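Local atomic coordinates of beta sliding clamp (Borrelia burgdorferi, PDB entry 6DJ8), a protein that probably forms a head-to-tail homodimeric ring around DNA that tethers DNA polymerases and other proteins to it and so keeps synthesis processive. Residues Ile164-Phe169 against Phe381-Leu386; Leu194-Asn199 against Pro266-Ile271; Asn24-Ala29 against Ser84-Ala89; Asp40-Leu45 against Thr59-Phe64. All blocks are in the same frame, centred on the assembly; numbering follows the deposited sequence. Where two conformers were deposited one is given.

Contact 1: residues Ile164-Phe169 against Phe381-Leu386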
# COMPACT_ATOMS: atom_id res chain seq x y z
N ILE A 164 -17.57 -1.27 -19.64
CA ILE A 164 -16.35 -1.99 -19.26
C ILE A 164 -16.38 -2.30 -17.77
O ILE A 164 -16.08 -3.42 -17.34
CB ILE A 164 -15.11 -1.15 -19.63
CG1 ILE A 164 -14.87 -1.16 -21.14
CG2 ILE A 164 -13.88 -1.62 -18.84
CD1 ILE A 164 -13.78 -0.19 -21.59
N ASN A 165 -16.74 -1.29 -16.96
CA ASN A 165 -16.80 -1.48 -15.51
C ASN A 165 -17.78 -2.59 -15.14
O ASN A 165 -17.54 -3.33 -14.18
CB ASN A 165 -17.19 -0.15 -14.84
CG ASN A 165 -16.96 -0.18 -13.32
OD1 ASN A 165 -15.91 -0.59 -12.85
ND2 ASN A 165 -17.96 0.27 -12.56
N ARG A 166 -18.85 -2.78 -15.92
CA ARG A 166 -19.81 -3.82 -15.60
C ARG A 166 -19.45 -5.17 -16.20
O ARG A 166 -20.00 -6.19 -15.76
CB ARG A 166 -21.21 -3.39 -16.08
CG ARG A 166 -21.87 -2.49 -15.05
CD ARG A 166 -22.82 -1.45 -15.59
NE ARG A 166 -23.16 -0.54 -14.50
CZ ARG A 166 -24.38 -0.34 -14.01
NH1 ARG A 166 -25.44 -0.92 -14.55
NH2 ARG A 166 -24.53 0.50 -12.99
N ILE A 167 -18.53 -5.23 -17.16
CA ILE A 167 -18.24 -6.45 -17.90
C ILE A 167 -16.89 -7.04 -17.53
O ILE A 167 -16.77 -8.26 -17.31
CB ILE A 167 -18.33 -6.19 -19.42
CG1 ILE A 167 -19.79 -6.10 -19.86
CG2 ILE A 167 -17.64 -7.29 -20.18
CD1 ILE A 167 -20.46 -7.46 -20.01
N ALA A 168 -15.84 -6.21 -17.40
CA ALA A 168 -14.48 -6.73 -17.33
C ALA A 168 -14.28 -7.69 -16.16
O ALA A 168 -13.67 -8.76 -16.32
CB ALA A 168 -13.47 -5.57 -17.25
N PHE A 169 -14.78 -7.33 -14.97
CA PHE A 169 -14.47 -8.12 -13.78
C PHE A 169 -15.00 -9.55 -13.86
O PHE A 169 -14.47 -10.43 -13.18
CB PHE A 169 -15.01 -7.42 -12.52
CG PHE A 169 -16.51 -7.55 -12.34
CD1 PHE A 169 -17.37 -6.62 -12.89
CD2 PHE A 169 -17.04 -8.62 -11.61
CE1 PHE A 169 -18.77 -6.74 -12.71
CE2 PHE A 169 -18.41 -8.73 -11.41
CZ PHE A 169 -19.29 -7.80 -11.98
N PHE A 381 -32.85 -2.31 -17.63
CA PHE A 381 -33.07 -3.58 -18.30
C PHE A 381 -31.92 -3.93 -19.21
O PHE A 381 -32.00 -4.90 -19.96
CB PHE A 381 -34.41 -3.54 -19.04
CG PHE A 381 -35.55 -3.23 -18.13
CD1 PHE A 381 -36.02 -4.18 -17.24
CD2 PHE A 381 -36.12 -1.96 -18.12
CE1 PHE A 381 -37.06 -3.89 -16.37
CE2 PHE A 381 -37.17 -1.67 -17.25
CZ PHE A 381 -37.64 -2.64 -16.38
N ASN A 382 -30.85 -3.12 -19.18
CA ASN A 382 -29.65 -3.33 -19.96
C ASN A 382 -28.60 -4.17 -19.24
O ASN A 382 -27.73 -4.74 -19.90
CB ASN A 382 -29.06 -1.98 -20.39
CG ASN A 382 -29.97 -1.26 -21.38
OD1 ASN A 382 -30.78 -0.42 -21.00
ND2 ASN A 382 -29.86 -1.63 -22.65
N PHE A 383 -28.60 -4.20 -17.91
CA PHE A 383 -27.53 -4.88 -17.18
C PHE A 383 -28.10 -6.03 -16.35
O PHE A 383 -29.05 -5.84 -15.59
CB PHE A 383 -26.77 -3.89 -16.31
CG PHE A 383 -25.70 -4.52 -15.47
CD1 PHE A 383 -24.77 -5.38 -16.02
CD2 PHE A 383 -25.61 -4.22 -14.12
CE1 PHE A 383 -23.78 -5.95 -15.24
CE2 PHE A 383 -24.62 -4.76 -13.34
CZ PHE A 383 -23.70 -5.64 -13.89
N THR A 384 -27.49 -7.20 -16.50
CA THR A 384 -27.82 -8.37 -15.68
C THR A 384 -26.54 -9.01 -15.19
O THR A 384 -25.60 -9.19 -15.98
CB THR A 384 -28.64 -9.39 -16.48
OG1 THR A 384 -29.89 -8.80 -16.83
CG2 THR A 384 -28.89 -10.64 -15.68
N HIS A 385 -26.49 -9.35 -13.91
CA HIS A 385 -25.39 -10.13 -13.36
C HIS A 385 -25.93 -11.38 -12.67
O HIS A 385 -26.86 -11.30 -11.85
CB HIS A 385 -24.54 -9.32 -12.38
CG HIS A 385 -23.26 -10.01 -12.01
ND1 HIS A 385 -22.15 -10.02 -12.83
CD2 HIS A 385 -22.95 -10.77 -10.93
CE1 HIS A 385 -21.19 -10.71 -12.25
NE2 HIS A 385 -21.64 -11.18 -11.09
N LEU A 386 -25.35 -12.51 -13.01
CA LEU A 386 -25.75 -13.81 -12.52
C LEU A 386 -24.62 -14.41 -11.71
O LEU A 386 -23.45 -14.29 -12.09
CB LEU A 386 -26.12 -14.75 -13.68
CG LEU A 386 -27.16 -14.24 -14.67
CD1 LEU A 386 -27.34 -15.24 -15.83
CD2 LEU A 386 -28.52 -13.98 -14.00

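Contact 2: residues Leu194-Asn199 against Pro266-Ile271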
# COMPACT_ATOMS: atom_id res chain seq x y z
N LEU A 194 -24.42 -6.31 -27.89
CA LEU A 194 -24.49 -6.91 -26.57
C LEU A 194 -23.12 -7.46 -26.16
O LEU A 194 -22.42 -8.07 -26.97
CB LEU A 194 -25.56 -8.01 -26.60
CG LEU A 194 -25.69 -9.05 -25.50
CD1 LEU A 194 -27.14 -9.44 -25.37
CD2 LEU A 194 -24.88 -10.23 -25.96
N LEU A 195 -22.76 -7.23 -24.91
CA LEU A 195 -21.52 -7.74 -24.33
C LEU A 195 -21.83 -8.73 -23.22
O LEU A 195 -22.73 -8.51 -22.41
CB LEU A 195 -20.66 -6.60 -23.78
CG LEU A 195 -19.89 -5.78 -24.81
CD1 LEU A 195 -20.80 -4.87 -25.63
CD2 LEU A 195 -18.78 -5.00 -24.15
N VAL A 196 -21.08 -9.83 -23.19
CA VAL A 196 -21.24 -10.88 -22.18
C VAL A 196 -19.85 -11.25 -21.67
O VAL A 196 -18.90 -11.32 -22.46
CB VAL A 196 -21.95 -12.11 -22.76
CG1 VAL A 196 -22.00 -13.25 -21.73
CG2 VAL A 196 -23.35 -11.74 -23.23
N SER A 197 -19.73 -11.50 -20.37
CA SER A 197 -18.50 -12.07 -19.85
C SER A 197 -18.83 -13.02 -18.71
O SER A 197 -19.78 -12.81 -17.96
CB SER A 197 -17.52 -11.00 -19.35
OG SER A 197 -18.13 -10.22 -18.33
N THR A 198 -18.00 -14.05 -18.55
CA THR A 198 -18.22 -15.01 -17.48
C THR A 198 -16.93 -15.77 -17.21
O THR A 198 -16.07 -15.89 -18.08
CB THR A 198 -19.32 -16.00 -17.84
OG1 THR A 198 -19.56 -16.89 -16.74
CG2 THR A 198 -18.86 -16.83 -19.05
N ASN A 199 -16.84 -16.31 -16.01
CA ASN A 199 -15.78 -17.23 -15.64
C ASN A 199 -16.32 -18.62 -15.39
O ASN A 199 -15.64 -19.45 -14.78
CB ASN A 199 -15.02 -16.71 -14.41
CG ASN A 199 -15.80 -16.90 -13.12
OD1 ASN A 199 -17.03 -17.09 -13.14
ND2 ASN A 199 -15.08 -16.89 -12.00
N PRO A 266 -19.60 -19.85 -25.33
CA PRO A 266 -20.71 -20.72 -24.89
C PRO A 266 -22.07 -20.06 -25.09
O PRO A 266 -22.20 -18.83 -25.18
CB PRO A 266 -20.43 -20.95 -23.40
CG PRO A 266 -18.94 -20.75 -23.26
CD PRO A 266 -18.63 -19.64 -24.24
N ASP A 267 -23.11 -20.90 -25.11
CA ASP A 267 -24.50 -20.49 -25.27
C ASP A 267 -25.02 -19.85 -23.97
O ASP A 267 -25.79 -20.44 -23.21
CB ASP A 267 -25.36 -21.69 -25.66
CG ASP A 267 -26.82 -21.34 -25.88
OD1 ASP A 267 -27.17 -20.14 -25.82
OD2 ASP A 267 -27.63 -22.27 -26.09
N TYR A 268 -24.60 -18.60 -23.74
CA TYR A 268 -25.02 -17.87 -22.54
C TYR A 268 -26.53 -17.65 -22.51
O TYR A 268 -27.12 -17.58 -21.42
CB TYR A 268 -24.30 -16.51 -22.46
CG TYR A 268 -24.90 -15.48 -23.40
CD1 TYR A 268 -24.48 -15.39 -24.73
CD2 TYR A 268 -25.90 -14.61 -22.97
CE1 TYR A 268 -25.03 -14.47 -25.59
CE2 TYR A 268 -26.46 -13.68 -23.82
CZ TYR A 268 -26.03 -13.62 -25.13
OH TYR A 268 -26.59 -12.70 -25.99
N LYS A 269 -27.16 -17.53 -23.69
CA LYS A 269 -28.60 -17.24 -23.75
C LYS A 269 -29.41 -18.29 -23.02
O LYS A 269 -30.44 -17.98 -22.42
CB LYS A 269 -29.07 -17.17 -25.21
N SER A 270 -28.93 -19.54 -23.03
CA SER A 270 -29.66 -20.66 -22.43
C SER A 270 -29.70 -20.60 -20.91
O SER A 270 -30.57 -21.24 -20.31
CB SER A 270 -29.05 -21.98 -22.90
OG SER A 270 -27.76 -22.18 -22.33
N ILE A 271 -28.77 -19.90 -20.25
CA ILE A 271 -28.78 -19.90 -18.79
C ILE A 271 -29.52 -18.70 -18.20
O ILE A 271 -29.71 -18.65 -16.97
CB ILE A 271 -27.36 -19.97 -18.19
CG1 ILE A 271 -26.69 -18.59 -18.21
CG2 ILE A 271 -26.52 -20.98 -18.94
CD1 ILE A 271 -25.33 -18.55 -17.46

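Contact 3: residues Asn24-Ala29 against Ser84-Ala89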
# COMPACT_ATOMS: atom_id res chain seq x y z
N ASN A 24 2.64 11.38 -17.83
CA ASN A 24 1.35 10.69 -17.85
C ASN A 24 1.28 9.67 -18.99
O ASN A 24 0.81 8.54 -18.79
CB ASN A 24 0.21 11.70 -17.98
CG ASN A 24 0.02 12.53 -16.72
OD1 ASN A 24 0.42 12.12 -15.63
ND2 ASN A 24 -0.59 13.70 -16.87
N GLU A 25 1.77 10.04 -20.18
CA GLU A 25 1.65 9.14 -21.32
C GLU A 25 2.57 7.94 -21.16
O GLU A 25 2.21 6.83 -21.58
CB GLU A 25 1.97 9.87 -22.62
CG GLU A 25 1.06 11.06 -22.92
CD GLU A 25 -0.43 10.70 -23.09
OE1 GLU A 25 -0.81 9.51 -23.03
OE2 GLU A 25 -1.22 11.64 -23.30
N ILE A 26 3.76 8.12 -20.57
CA ILE A 26 4.61 6.97 -20.32
C ILE A 26 3.95 6.04 -19.31
O ILE A 26 4.00 4.81 -19.44
CB ILE A 26 6.01 7.41 -19.82
CG1 ILE A 26 6.82 8.09 -20.92
CG2 ILE A 26 6.77 6.21 -19.34
CD1 ILE A 26 7.99 8.89 -20.30
N GLU A 27 3.39 6.61 -18.25
CA GLU A 27 2.70 5.79 -17.24
C GLU A 27 1.60 4.96 -17.89
O GLU A 27 1.48 3.76 -17.61
CB GLU A 27 2.14 6.70 -16.14
CG GLU A 27 1.61 5.99 -14.91
CD GLU A 27 0.17 5.56 -15.07
OE1 GLU A 27 -0.55 6.16 -15.90
OE2 GLU A 27 -0.25 4.60 -14.38
N LYS A 28 0.83 5.57 -18.78
CA LYS A 28 -0.23 4.85 -19.49
C LYS A 28 0.36 3.76 -20.37
O LYS A 28 -0.03 2.60 -20.28
CB LYS A 28 -1.06 5.82 -20.32
CG LYS A 28 -1.97 6.71 -19.47
CD LYS A 28 -2.55 7.84 -20.30
CE LYS A 28 -3.38 8.78 -19.43
NZ LYS A 28 -4.15 9.77 -20.24
N ALA A 29 1.34 4.13 -21.22
CA ALA A 29 1.86 3.18 -22.21
C ALA A 29 2.48 1.97 -21.53
O ALA A 29 2.32 0.83 -22.00
CB ALA A 29 2.90 3.87 -23.11
N SER A 84 10.48 1.44 -17.60
CA SER A 84 10.58 1.78 -16.18
C SER A 84 11.66 2.84 -15.93
O SER A 84 11.45 3.79 -15.16
CB SER A 84 10.87 0.50 -15.39
OG SER A 84 11.01 0.75 -14.01
N ASN A 85 12.81 2.71 -16.59
CA ASN A 85 13.86 3.72 -16.43
C ASN A 85 13.43 5.06 -17.00
O ASN A 85 13.66 6.11 -16.39
CB ASN A 85 15.15 3.26 -17.09
CG ASN A 85 15.80 2.11 -16.36
OD1 ASN A 85 15.38 1.75 -15.25
ND2 ASN A 85 16.82 1.51 -16.97
N PHE A 86 12.79 5.06 -18.17
CA PHE A 86 12.37 6.31 -18.78
C PHE A 86 11.35 7.02 -17.91
O PHE A 86 11.41 8.24 -17.73
CB PHE A 86 11.79 6.03 -20.17
CG PHE A 86 11.61 7.26 -21.01
CD1 PHE A 86 12.48 8.33 -20.89
CD2 PHE A 86 10.56 7.35 -21.91
CE1 PHE A 86 12.32 9.46 -21.66
CE2 PHE A 86 10.40 8.47 -22.69
CZ PHE A 86 11.28 9.54 -22.56
N TYR A 87 10.39 6.26 -17.38
CA TYR A 87 9.42 6.83 -16.45
C TYR A 87 10.12 7.41 -15.23
O TYR A 87 9.78 8.51 -14.77
CB TYR A 87 8.43 5.75 -16.02
CG TYR A 87 7.31 6.25 -15.15
CD1 TYR A 87 6.46 7.25 -15.60
CD2 TYR A 87 7.09 5.73 -13.87
CE1 TYR A 87 5.42 7.72 -14.81
CE2 TYR A 87 6.04 6.20 -13.07
CZ TYR A 87 5.21 7.19 -13.56
OH TYR A 87 4.17 7.68 -12.81
N ASP A 88 11.09 6.69 -14.68
CA ASP A 88 11.81 7.20 -13.51
C ASP A 88 12.51 8.51 -13.84
O ASP A 88 12.46 9.47 -13.06
CB ASP A 88 12.81 6.16 -13.02
CG ASP A 88 12.13 5.03 -12.27
OD1 ASP A 88 10.93 5.16 -11.96
OD2 ASP A 88 12.79 4.01 -11.99
N ALA A 89 13.14 8.58 -15.02
CA ALA A 89 13.83 9.80 -15.43
C ALA A 89 12.89 10.99 -15.43
O ALA A 89 13.20 12.06 -14.88
CB ALA A 89 14.46 9.60 -16.82

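Contact 4: residues Asp40-Leu45 against Thr59-Phe64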
# COMPACT_ATOMS: atom_id res chain seq x y z
N ASP A 40 15.77 -6.17 -21.61
CA ASP A 40 14.71 -6.85 -22.34
C ASP A 40 13.97 -5.88 -23.25
O ASP A 40 13.33 -4.93 -22.78
CB ASP A 40 13.73 -7.46 -21.34
CG ASP A 40 12.62 -8.22 -22.01
OD1 ASP A 40 12.73 -8.48 -23.22
OD2 ASP A 40 11.62 -8.49 -21.32
N ILE A 41 13.98 -6.16 -24.56
CA ILE A 41 13.31 -5.27 -25.49
C ILE A 41 11.80 -5.26 -25.27
O ILE A 41 11.14 -4.29 -25.63
CB ILE A 41 13.62 -5.63 -26.96
CG1 ILE A 41 13.08 -7.01 -27.31
CG2 ILE A 41 15.11 -5.53 -27.26
CD1 ILE A 41 13.02 -7.23 -28.80
N TRP A 42 11.24 -6.33 -24.68
CA TRP A 42 9.82 -6.36 -24.38
C TRP A 42 9.49 -5.67 -23.07
O TRP A 42 8.32 -5.61 -22.68
CB TRP A 42 9.33 -7.81 -24.38
CG TRP A 42 9.69 -8.47 -25.66
CD1 TRP A 42 10.57 -9.50 -25.83
CD2 TRP A 42 9.22 -8.12 -26.97
NE1 TRP A 42 10.66 -9.83 -27.17
CE2 TRP A 42 9.84 -9.00 -27.89
CE3 TRP A 42 8.31 -7.17 -27.46
CZ2 TRP A 42 9.61 -8.94 -29.25
CZ3 TRP A 42 8.09 -7.11 -28.82
CH2 TRP A 42 8.73 -7.99 -29.70
N SER A 43 10.50 -5.13 -22.39
CA SER A 43 10.31 -4.24 -21.26
C SER A 43 10.47 -2.78 -21.68
O SER A 43 10.39 -1.89 -20.83
CB SER A 43 11.28 -4.59 -20.14
OG SER A 43 10.96 -5.85 -19.57
N ALA A 44 10.70 -2.54 -22.96
CA ALA A 44 10.96 -1.21 -23.48
C ALA A 44 9.71 -0.62 -24.12
O ALA A 44 8.74 -1.32 -24.40
CB ALA A 44 12.09 -1.26 -24.51
N LEU A 45 9.75 0.68 -24.35
CA LEU A 45 8.79 1.29 -25.25
C LEU A 45 9.54 2.00 -26.38
O LEU A 45 10.74 2.27 -26.29
CB LEU A 45 7.87 2.26 -24.50
CG LEU A 45 8.51 3.30 -23.61
CD1 LEU A 45 8.98 4.44 -24.45
CD2 LEU A 45 7.53 3.80 -22.55
N THR A 59 3.89 -2.55 -26.40
CA THR A 59 3.14 -3.75 -26.72
C THR A 59 3.48 -4.82 -25.69
O THR A 59 4.55 -4.80 -25.09
CB THR A 59 3.44 -4.28 -28.12
OG1 THR A 59 2.65 -5.46 -28.37
CG2 THR A 59 4.94 -4.62 -28.26
N ASP A 60 2.53 -5.74 -25.48
CA ASP A 60 2.83 -6.99 -24.79
C ASP A 60 2.90 -8.15 -25.77
O ASP A 60 2.87 -9.32 -25.36
CB ASP A 60 1.83 -7.24 -23.66
CG ASP A 60 0.41 -7.53 -24.16
OD1 ASP A 60 0.17 -7.67 -25.38
OD2 ASP A 60 -0.49 -7.59 -23.29
N ARG A 61 3.00 -7.83 -27.06
CA ARG A 61 3.06 -8.71 -28.22
C ARG A 61 1.66 -9.21 -28.60
O ARG A 61 1.52 -9.95 -29.57
CB ARG A 61 4.05 -9.88 -28.02
CG ARG A 61 5.42 -9.39 -27.46
CD ARG A 61 6.48 -10.47 -27.43
NE ARG A 61 6.91 -10.83 -28.77
CZ ARG A 61 7.82 -11.76 -29.04
NH1 ARG A 61 8.15 -12.03 -30.30
NH2 ARG A 61 8.42 -12.42 -28.05
N ASN A 62 0.62 -8.79 -27.87
CA ASN A 62 -0.76 -9.03 -28.29
C ASN A 62 -1.52 -7.71 -28.40
O ASN A 62 -2.09 -7.42 -29.45
CB ASN A 62 -1.46 -9.97 -27.30
CG ASN A 62 -2.79 -10.47 -27.82
OD1 ASN A 62 -3.63 -9.69 -28.28
ND2 ASN A 62 -2.99 -11.78 -27.76
N ILE A 63 -1.53 -6.91 -27.34
CA ILE A 63 -2.05 -5.55 -27.38
C ILE A 63 -0.96 -4.65 -27.94
O ILE A 63 0.21 -4.76 -27.55
CB ILE A 63 -2.46 -5.10 -25.97
CG1 ILE A 63 -3.64 -5.93 -25.46
CG2 ILE A 63 -2.77 -3.61 -25.97
CD1 ILE A 63 -3.92 -5.79 -23.98
N PHE A 64 -1.33 -3.79 -28.88
CA PHE A 64 -0.43 -2.81 -29.48
C PHE A 64 -1.00 -1.44 -29.20
O PHE A 64 -2.17 -1.17 -29.51
CB PHE A 64 -0.25 -3.07 -30.99
CG PHE A 64 0.56 -4.28 -31.27
CD1 PHE A 64 -0.01 -5.53 -31.30
CD2 PHE A 64 1.94 -4.17 -31.45
CE1 PHE A 64 0.77 -6.65 -31.54
CE2 PHE A 64 2.72 -5.28 -31.68
CZ PHE A 64 2.13 -6.52 -31.73

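Contact 1: residues Ile164-Phe169 against Phe381-Leu386
Arg166 and Phe383 make the tight part of a helix-on-sheet contact in which the last turn of helix 157-167, in the central domain, packs against strand 383-387, in the C-terminal domain. The evidence is a CH-pi approach: Arg166 CG stands 3.9 Å from the centroid of the Phe383 ring and 12° off its normal, hence over the face. Arg166 CB lies above the same face, 3.7 Å from Phe383 CE1. A bend at chi2 takes the rest of the chain along the ring, and Arg166 NH1 ends 3.3 Å from Phe383 CD2. The guanidinium is tilted 49° to the ring plane, so it does not lie flat there as a cation-pi stack would. Its polar end is engaged elsewhere, NH2 forming a salt bridge with Glu377.

The other half is looser and includes the partly exposed Phe169. Its side chain and that of the buried His385 point at each other from the two segments, with ring centroids 5.2 Å apart and planes at 31°, a geometry that is neither a stack nor edge-to-face. Ser204, on the adjoining strand 202-211, links the two halves: its OG is hydrogen-bonded to both Arg166 O and His385 ND1. The aromatic pair itself meets over a small patch, Phe169 CZ and CE2 each lying 3.5 Å from His385 CE1.

Contact 2: residues Leu194-Asn199 against Pro266-Ile271
Tyr268 carries its ring between its own backbone N and carbonyl carbon (chi1 78°), which swings the ring across strand 192-198 toward Val196 and Leu194. Val196 holds CG1 anti to N and thereby leaves CG2 to rise over the ring. The result is a CH-pi contact: Val196 CG2 sits 3.7 Å from the centroid of the Tyr268 ring, only 9° off the normal. Val196 CG1 reaches the root of the same side chain, 4.0 Å from Tyr268 CG.

Leu194, on the same strand, points head-on at the phenol end of Tyr268. Its CD2 is 3.7 Å from Tyr268 CZ, an ordinary apolar distance, whereas the 3.0 Å between Leu194 CD2 and Tyr268 OH is short for carbon and oxygen. Since the leucine chi2 (149°) is also unusual, that short approach is doubtful.

The turn that presents Tyr268 is braced locally. Asp267 is the centre of an inverse gamma turn, and its carbonyl O accepts from Ser270 OG at 2.8 Å and from Ser270 N at 3.3 Å. This segment belongs to the linker between strand 254-259 of the central domain and strand 278-283 of the C-terminal domain. The bound peptide packs on Asp267, Ser270 and Ile271 of the linker and on Thr198 of the strand, as expected for the hydrophobic partner-binding pocket found between these two domains in bacterial sliding rings. With the cross-contact built from methyl groups and one aromatic ring, the seating between these two segments probably depends on shape and dispersion rather than directed bonds.

Contact 3: residues Asn24-Ala29 against Ser84-Ala89
Two helices of the N-terminal domain, 19-29 and 83-92, form an antiparallel pair of the kind that lines the DNA channel in bacterial sliding rings, and they meet here through Ile26, Phe86 and Tyr87. The axes of the short segments approach to 9.7 Å at a signed crossing angle of -156°. The closest alpha carbons are those of Ile26 and Tyr87, 6.2 Å apart. Ile26 is central to the interface, since it touches both Phe86 and Tyr87 and has the largest share of the buried area.

The two branches of that isoleucine divide the work. CG1, anti to the carbonyl carbon (chi1 -70°), carries CD1 over one face of the Phe86 ring, at 3.4 Å from both CD2 and CE2; the methyl therefore sits toward one side of the face rather than above its centre. The two side chains lie roughly perpendicular. CG2 goes the other way and packs on the Tyr87 side chain at its base, 3.7 Å from CB.

Burial is graded across the pair. Ile26 and Phe86 are buried and face the domain interior, while Tyr87 and Glu27 are partly exposed. These last two run alongside each other in the same sense, with the aliphatic part of the glutamate along the phenol. The carboxylate leads off instead to the central domain, where Glu27 OE1 is hydrogen-bonded to His230 NE2. Tyr87 is thus touched by hydrocarbon at both ends: by Ile26 at its base, and farther out by Glu27, whose CB lies 3.7 Å from Tyr87 CE1 and whose CG lies 3.7 Å from Tyr87 OH.

Contact 4: residues Asp40-Leu45 against Thr59-Phe64
The cation-pi component joins Trp42 and Arg61: the guanidinium lies flat on the indole, with planes 9° apart and centres separated by 3.9 Å. Arg61 NE and CZ each come within 3.3 Å of Trp42 CZ2, and the bend at chi3 (70°) is what turns the group down onto the ring.

Apolar contacts extend the stack. Arg61 CD makes a CH-pi contact with the six-membered ring, 3.6 Å from its centroid, and Thr59 CG2 touches the indole edge near its plane, 4.1 Å from CZ3. On the opposite face of Trp42 lies Ile41 CG1, offset toward the rim. The ring of Tyr140 also meets the indole.

Hydrogen bonds act within each segment. Asp40 OD1 accepts from Trp42 N in an Asx turn. Within 59-64, Thr59 OG1 takes the N-H of Arg61 (2.7 Å) in an ST turn and donates to Ile63 O, while Asp60 OD1 is gripped by Asn62 N and Ile63 N. The backbone of Arg61 adopts a left-handed conformation (phi 79°). These ST and Asx turns shape the short connection of a beta-hairpin, joining strands 53-59 and 64-70.

In the fold
From the N terminus, contact 3 opens on helix 19-29, and contact 4 opens at the start of strand 44-50 and closes at the hairpin after strand 53-59; contact 3 closes later, on helix 83-92, so it encloses contact 4. The two touch where Leu45 reaches both Ile26 and Phe86, tying helices to sheet within the N-terminal domain. Contact 1 then opens at the end of helix 157-167 and closes on strand 383-387 near the C terminus, enclosing contact 2. These two meet at Ile167 and Ser197 and share one sheet spanning the central and C-terminal domains. No loops cross. The centres of contacts 1 and 3 lie about 32 Å apart.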